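Local atomic coordinates of uncharacterized protein (Streptococcus mutans, PDB entry 3L9A), a protein that is of unknown function but is phage-associated and carries a CHAP (peptidase C51) domain, this chain being the C-terminal domain of the whole protein. Residues Val34-Gln48 / Ile74-His88. Residues are numbered along the deposited sequence; the frame is centred on the assembly and turned at random. Where two conformers were deposited one is given.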
loop_
_atom_site.group_PDB
_atom_site.type_symbol
_atom_site.label_atom_id
_atom_site.label_comp_id
_atom_site.label_asym_id
_atom_site.label_seq_id
_atom_site.Cartn_x
_atom_site.Cartn_y
_atom_site.Cartn_z
ATOM N N VAL A 34 -2.957 12.898 4.033
ATOM C CA VAL A 34 -3.882 11.785 4.202
ATOM C C VAL A 34 -3.237 10.515 3.674
ATOM O O VAL A 34 -2.844 10.451 2.507
ATOM C CB VAL A 34 -5.226 12.026 3.462
ATOM C CG1 VAL A 34 -6.222 10.913 3.767
ATOM C CG2 VAL A 34 -5.825 13.394 3.828
ATOM N N SER A 35 -3.145 9.502 4.538
ATOM C CA SER A 35 -2.583 8.220 4.154
ATOM C C SER A 35 -3.608 7.108 4.343
ATOM O O SER A 35 -3.764 6.589 5.444
ATOM C CB SER A 35 -1.320 7.908 4.955
ATOM O OG SER A 35 -0.846 6.616 4.599
ATOM N N PRO A 36 -4.346 6.765 3.278
ATOM C CA PRO A 36 -5.263 5.630 3.410
ATOM C C PRO A 36 -4.583 4.338 3.863
ATOM O O PRO A 36 -5.154 3.597 4.667
ATOM C CB PRO A 36 -5.856 5.506 2.000
ATOM C CG PRO A 36 -5.829 6.942 1.502
ATOM C CD PRO A 36 -4.474 7.423 1.967
ATOM N N THR A 37 -3.377 4.055 3.378
ATOM C CA THR A 37 -2.740 2.804 3.754
ATOM C C THR A 37 -2.477 2.742 5.259
ATOM O O THR A 37 -2.684 1.693 5.894
ATOM C CB THR A 37 -1.477 2.493 2.923
ATOM O OG1 THR A 37 -0.567 3.608 2.929
ATOM C CG2 THR A 37 -1.866 2.131 1.492
ATOM N N GLN A 38 -2.085 3.865 5.853
ATOM C CA GLN A 38 -1.855 3.915 7.297
ATOM C C GLN A 38 -3.101 4.309 8.094
ATOM O O GLN A 38 -3.038 4.440 9.317
ATOM C CB GLN A 38 -0.707 4.873 7.601
ATOM C CG GLN A 38 0.613 4.449 6.952
ATOM C CD GLN A 38 1.819 5.139 7.570
ATOM O OE1 GLN A 38 1.691 6.174 8.231
ATOM N NE2 GLN A 38 2.993 4.564 7.371
ATOM N N LYS A 39 -4.227 4.493 7.409
ATOM C CA LYS A 39 -5.464 4.972 8.055
ATOM C C LYS A 39 -5.203 6.182 8.967
ATOM O O LYS A 39 -5.713 6.263 10.085
ATOM C CB LYS A 39 -6.167 3.830 8.804
ATOM C CG LYS A 39 -6.705 2.762 7.861
ATOM C CD LYS A 39 -7.384 1.625 8.623
ATOM C CE LYS A 39 -7.970 0.588 7.670
ATOM N NZ LYS A 39 -8.441 -0.619 8.415
ATOM N N ARG A 40 -4.416 7.130 8.465
ATOM C CA ARG A 40 -4.011 8.285 9.267
ATOM C C ARG A 40 -3.960 9.547 8.422
ATOM O O ARG A 40 -3.382 9.539 7.325
ATOM C CB ARG A 40 -2.628 8.048 9.897
ATOM C CG ARG A 40 -2.095 9.252 10.702
ATOM C CD ARG A 40 -0.735 8.973 11.320
ATOM N NE ARG A 40 -0.164 10.146 11.989
ATOM C CZ ARG A 40 1.036 10.669 11.738
ATOM N NH1 ARG A 40 1.829 10.157 10.806
ATOM N NH2 ARG A 40 1.442 11.735 12.425
ATOM N N ALA A 41 -4.558 10.624 8.934
ATOM C CA ALA A 41 -4.388 11.958 8.350
ATOM C C ALA A 41 -3.946 12.892 9.456
ATOM O O ALA A 41 -4.404 12.776 10.590
ATOM C CB ALA A 41 -5.684 12.463 7.734
ATOM N N PHE A 42 -3.067 13.832 9.139
ATOM C CA PHE A 42 -2.651 14.792 10.153
ATOM C C PHE A 42 -2.284 16.128 9.535
ATOM O O PHE A 42 -2.016 16.228 8.341
ATOM C CB PHE A 42 -1.536 14.230 11.066
ATOM C CG PHE A 42 -0.152 14.232 10.472
ATOM C CD1 PHE A 42 0.813 15.108 10.961
ATOM C CD2 PHE A 42 0.215 13.306 9.497
ATOM C CE1 PHE A 42 2.110 15.094 10.457
ATOM C CE2 PHE A 42 1.514 13.293 8.977
ATOM C CZ PHE A 42 2.465 14.181 9.464
ATOM N N TRP A 43 -2.310 17.161 10.372
ATOM C CA TRP A 43 -2.000 18.520 9.977
ATOM C C TRP A 43 -0.486 18.696 9.955
ATOM O O TRP A 43 0.170 18.634 10.989
ATOM C CB TRP A 43 -2.668 19.455 10.975
ATOM C CG TRP A 43 -2.542 20.928 10.717
ATOM C CD1 TRP A 43 -1.965 21.555 9.635
ATOM C CD2 TRP A 43 -3.045 21.968 11.563
ATOM N NE1 TRP A 43 -2.073 22.927 9.776
ATOM C CE2 TRP A 43 -2.729 23.201 10.951
ATOM C CE3 TRP A 43 -3.727 21.970 12.791
ATOM C CZ2 TRP A 43 -3.072 24.428 11.532
ATOM C CZ3 TRP A 43 -4.058 23.182 13.367
ATOM C CH2 TRP A 43 -3.732 24.393 12.738
ATOM N N VAL A 44 0.061 18.901 8.759
ATOM C CA VAL A 44 1.503 19.066 8.601
ATOM C C VAL A 44 1.907 20.524 8.712
ATOM O O VAL A 44 1.186 21.406 8.267
ATOM C CB VAL A 44 2.026 18.480 7.247
ATOM C CG1 VAL A 44 1.894 16.967 7.239
ATOM C CG2 VAL A 44 1.347 19.117 6.023
ATOM N N ILE A 45 3.073 20.771 9.292
ATOM C CA ILE A 45 3.676 22.098 9.199
ATOM C C ILE A 45 4.366 22.238 7.836
ATOM O O ILE A 45 4.614 21.238 7.141
ATOM C CB ILE A 45 4.656 22.397 10.366
ATOM C CG1 ILE A 45 5.873 21.462 10.345
ATOM C CG2 ILE A 45 3.920 22.361 11.708
ATOM C CD1 ILE A 45 7.036 21.942 11.225
ATOM N N ALA A 46 4.696 23.468 7.454
ATOM C CA ALA A 46 5.252 23.696 6.117
ATOM C C ALA A 46 6.481 22.842 5.836
ATOM O O ALA A 46 6.618 22.277 4.742
ATOM C CB ALA A 46 5.564 25.179 5.896
ATOM N N ASP A 47 7.387 22.730 6.802
ATOM C CA ASP A 47 8.598 21.943 6.563
ATOM C C ASP A 47 8.279 20.471 6.311
ATOM O O ASP A 47 8.974 19.799 5.539
ATOM C CB ASP A 47 9.586 22.065 7.730
ATOM C CG ASP A 47 10.353 23.379 7.735
ATOM O OD1 ASP A 47 10.522 24.001 6.669
ATOM O OD2 ASP A 47 10.814 23.782 8.826
ATOM N N GLN A 48 7.253 19.959 6.984
ATOM C CA GLN A 48 6.810 18.585 6.747
ATOM C C GLN A 48 6.138 18.426 5.380
ATOM O O GLN A 48 6.390 17.456 4.669
ATOM C CB GLN A 48 5.862 18.134 7.847
ATOM C CG GLN A 48 6.526 17.922 9.201
ATOM C CD GLN A 48 5.504 17.568 10.265
ATOM O OE1 GLN A 48 4.422 18.152 10.312
ATOM N NE2 GLN A 48 5.833 16.599 11.110
ATOM N N ILE A 74 -13.683 10.956 3.511
ATOM C CA ILE A 74 -12.414 10.276 3.715
ATOM C C ILE A 74 -12.560 9.214 4.823
ATOM O O ILE A 74 -12.056 8.094 4.693
ATOM C CB ILE A 74 -11.273 11.267 4.014
ATOM C CG1 ILE A 74 -11.053 12.203 2.818
ATOM C CG2 ILE A 74 -9.998 10.500 4.363
ATOM C CD1 ILE A 74 -10.069 13.322 3.070
ATOM N N VAL A 75 -13.252 9.562 5.910
ATOM C CA VAL A 75 -13.534 8.601 6.973
ATOM C C VAL A 75 -14.340 7.406 6.435
ATOM O O VAL A 75 -13.991 6.244 6.688
ATOM C CB VAL A 75 -14.254 9.281 8.158
ATOM C CG1 VAL A 75 -14.738 8.254 9.176
ATOM C CG2 VAL A 75 -13.339 10.306 8.813
ATOM N N GLU A 76 -15.392 7.688 5.671
ATOM C CA GLU A 76 -16.264 6.622 5.163
ATOM C C GLU A 76 -15.531 5.647 4.257
ATOM O O GLU A 76 -15.680 4.424 4.380
ATOM C CB GLU A 76 -17.421 7.216 4.354
ATOM C CG GLU A 76 -18.442 7.964 5.173
ATOM C CD GLU A 76 -19.323 8.867 4.333
ATOM O OE1 GLU A 76 -19.239 8.835 3.088
ATOM O OE2 GLU A 76 -20.098 9.625 4.941
ATOM N N ILE A 77 -14.763 6.206 3.325
ATOM C CA ILE A 77 -14.187 5.406 2.261
ATOM C C ILE A 77 -12.882 4.770 2.707
ATOM O O ILE A 77 -12.634 3.608 2.393
ATOM C CB ILE A 77 -13.982 6.216 0.940
ATOM C CG1 ILE A 77 -15.305 6.424 0.192
ATOM C CG2 ILE A 77 -13.102 5.445 -0.026
ATOM C CD1 ILE A 77 -16.365 7.093 0.950
ATOM N N TYR A 78 -12.057 5.514 3.439
ATOM C CA TYR A 78 -10.703 5.088 3.775
ATOM C C TYR A 78 -10.469 4.775 5.244
ATOM O O TYR A 78 -9.361 4.378 5.601
ATOM C CB TYR A 78 -9.658 6.087 3.228
ATOM C CG TYR A 78 -9.759 6.266 1.728
ATOM C CD1 TYR A 78 -9.432 5.214 0.862
ATOM C CD2 TYR A 78 -10.184 7.469 1.168
ATOM C CE1 TYR A 78 -9.541 5.351 -0.518
ATOM C CE2 TYR A 78 -10.289 7.619 -0.215
ATOM C CZ TYR A 78 -9.968 6.551 -1.047
ATOM O OH TYR A 78 -10.083 6.712 -2.408
ATOM N N GLN A 79 -11.468 5.004 6.093
ATOM C CA GLN A 79 -11.375 4.579 7.494
ATOM C C GLN A 79 -10.231 5.302 8.220
ATOM O O GLN A 79 -9.635 4.776 9.155
ATOM C CB GLN A 79 -11.211 3.051 7.564
ATOM C CG GLN A 79 -12.259 2.307 6.728
ATOM C CD GLN A 79 -12.189 0.816 6.920
ATOM O OE1 GLN A 79 -12.951 0.257 7.703
ATOM N NE2 GLN A 79 -11.261 0.161 6.219
ATOM N N VAL A 80 -9.958 6.531 7.790
ATOM C CA VAL A 80 -8.822 7.302 8.281
ATOM C C VAL A 80 -9.116 7.909 9.650
ATOM O O VAL A 80 -10.198 8.470 9.858
ATOM C CB VAL A 80 -8.458 8.391 7.247
ATOM C CG1 VAL A 80 -7.557 9.448 7.836
ATOM C CG2 VAL A 80 -7.814 7.758 6.035
ATOM N N LYS A 81 -8.138 7.807 10.552
ATOM C CA LYS A 81 -8.154 8.524 11.820
ATOM C C LYS A 81 -7.442 9.863 11.643
ATOM O O LYS A 81 -6.260 9.912 11.309
ATOM C CB LYS A 81 -7.444 7.701 12.901
ATOM C CG LYS A 81 -7.406 8.419 14.255
ATOM C CD LYS A 81 -6.351 7.836 15.185
ATOM C CE LYS A 81 -5.984 8.813 16.298
ATOM N NZ LYS A 81 -4.547 8.694 16.689
ATOM N N PHE A 82 -8.177 10.945 11.873
ATOM C CA PHE A 82 -7.644 12.303 11.763
ATOM C C PHE A 82 -6.949 12.746 13.044
ATOM O O PHE A 82 -7.420 12.459 14.157
ATOM C CB PHE A 82 -8.767 13.276 11.384
ATOM C CG PHE A 82 -9.088 13.266 9.917
ATOM C CD1 PHE A 82 -8.583 14.259 9.084
ATOM C CD2 PHE A 82 -9.854 12.251 9.355
ATOM C CE1 PHE A 82 -8.850 14.243 7.720
ATOM C CE2 PHE A 82 -10.115 12.232 7.987
ATOM C CZ PHE A 82 -9.609 13.230 7.172
ATOM N N GLU A 83 -5.826 13.441 12.870
ATOM C CA GLU A 83 -5.011 13.938 13.964
ATOM C C GLU A 83 -4.614 15.389 13.715
ATOM O O GLU A 83 -4.701 15.893 12.589
ATOM C CB GLU A 83 -3.721 13.121 14.100
ATOM C CG GLU A 83 -3.934 11.638 14.298
ATOM C CD GLU A 83 -2.635 10.849 14.289
ATOM O OE1 GLU A 83 -1.570 11.429 14.015
ATOM O OE2 GLU A 83 -2.696 9.640 14.571
ATOM N N GLY A 84 -4.134 16.053 14.761
ATOM C CA GLY A 84 -3.563 17.397 14.626
ATOM C C GLY A 84 -2.088 17.333 14.287
ATOM O O GLY A 84 -1.609 16.347 13.719
ATOM N N LYS A 85 -1.364 18.391 14.633
ATOM C CA LYS A 85 0.075 18.446 14.388
ATOM C C LYS A 85 0.817 17.503 15.311
ATOM O O LYS A 85 0.344 17.183 16.406
ATOM C CB LYS A 85 0.604 19.863 14.591
ATOM C CG LYS A 85 0.048 20.880 13.616
ATOM C CD LYS A 85 0.598 22.270 13.888
ATOM C CE LYS A 85 0.071 23.257 12.870
ATOM N NZ LYS A 85 0.433 24.674 13.148
ATOM N N ASN A 86 1.995 17.053 14.884
ATOM C CA ASN A 86 2.805 16.194 15.745
ATOM C C ASN A 86 4.164 16.798 16.055
ATOM O O ASN A 86 5.010 16.131 16.644
ATOM C CB ASN A 86 2.895 14.756 15.202
ATOM C CG ASN A 86 3.677 14.650 13.909
ATOM O OD1 ASN A 86 4.155 15.634 13.347
ATOM N ND2 ASN A 86 3.813 13.421 13.431
ATOM N N VAL A 87 4.342 18.057 15.658
ATOM C CA VAL A 87 5.494 18.876 16.001
ATOM C C VAL A 87 4.954 20.290 16.253
ATOM O O VAL A 87 3.805 20.601 15.918
ATOM C CB VAL A 87 6.550 18.911 14.870
ATOM C CG1 VAL A 87 7.174 17.531 14.669
ATOM C CG2 VAL A 87 5.948 19.387 13.562
ATOM N N HIS A 88 5.786 21.157 16.813
ATOM C CA HIS A 88 5.383 22.546 17.033
ATOM C C HIS A 88 5.191 23.285 15.718
ATOM O O HIS A 88 4.316 24.145 15.603
ATOM C CB HIS A 88 6.420 23.286 17.871
ATOM C CG HIS A 88 6.535 22.780 19.269
ATOM N ND1 HIS A 88 5.536 22.946 20.206
ATOM C CD2 HIS A 88 7.533 22.117 19.895
ATOM C CE1 HIS A 88 5.914 22.398 21.347
ATOM N NE2 HIS A 88 7.126 21.894 21.187
ATOM O OXT HIS A 88 5.916 23.048 14.752
HETATM O O HOH W 1 -10.051 -2.302 6.692
HETATM O O HOH W 2 -0.343 13.834 14.405
HETATM O O HOH W 3 2.562 18.398 12.393
#
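With CG anti to the backbone N (chi1 177°) and the chain extended to NE, Arg40 runs across Glu83, whose CG lies anti to its own carbonyl carbon (chi1 -57°). Their salt bridge is almost straight: NE gives its hydrogen within the guanidinium plane to OE1, 2.8 Å away, but from above the carboxylate plane. Glu83 OE2 takes the second cation, Lys81 NZ, at 3.0 Å. Phe42 lies flat against the guanidinium, with Arg40 NH2 over the ring centre and Val44 on the opposite face. Strands 40-43 and 81-83 pair in parallel, Ala41 N binding Lys81 O (3.0 Å) and Glu83 N binding Ala41 O (2.8 Å), so that within this chain 81-83 is an outer strand of the mixed sheet. On the other sheet face, Ala41 CB sits over the Phe82 ring, 3.8 Å from its centroid, and touches Val80 CG1. Farther along, Lys85 lays CE over the Trp43 indole, NZ making a cation-pi contact. Gln48 NE2 donates in plane to Asn86 OD1 (3.0 Å) and also to OE1 of Glu76 of a neighbouring subunit, whose backbone O takes Asn86 ND2. A carboxylate bridging two cations probably stays ionised, tying both strands together on the face that carries Phe42.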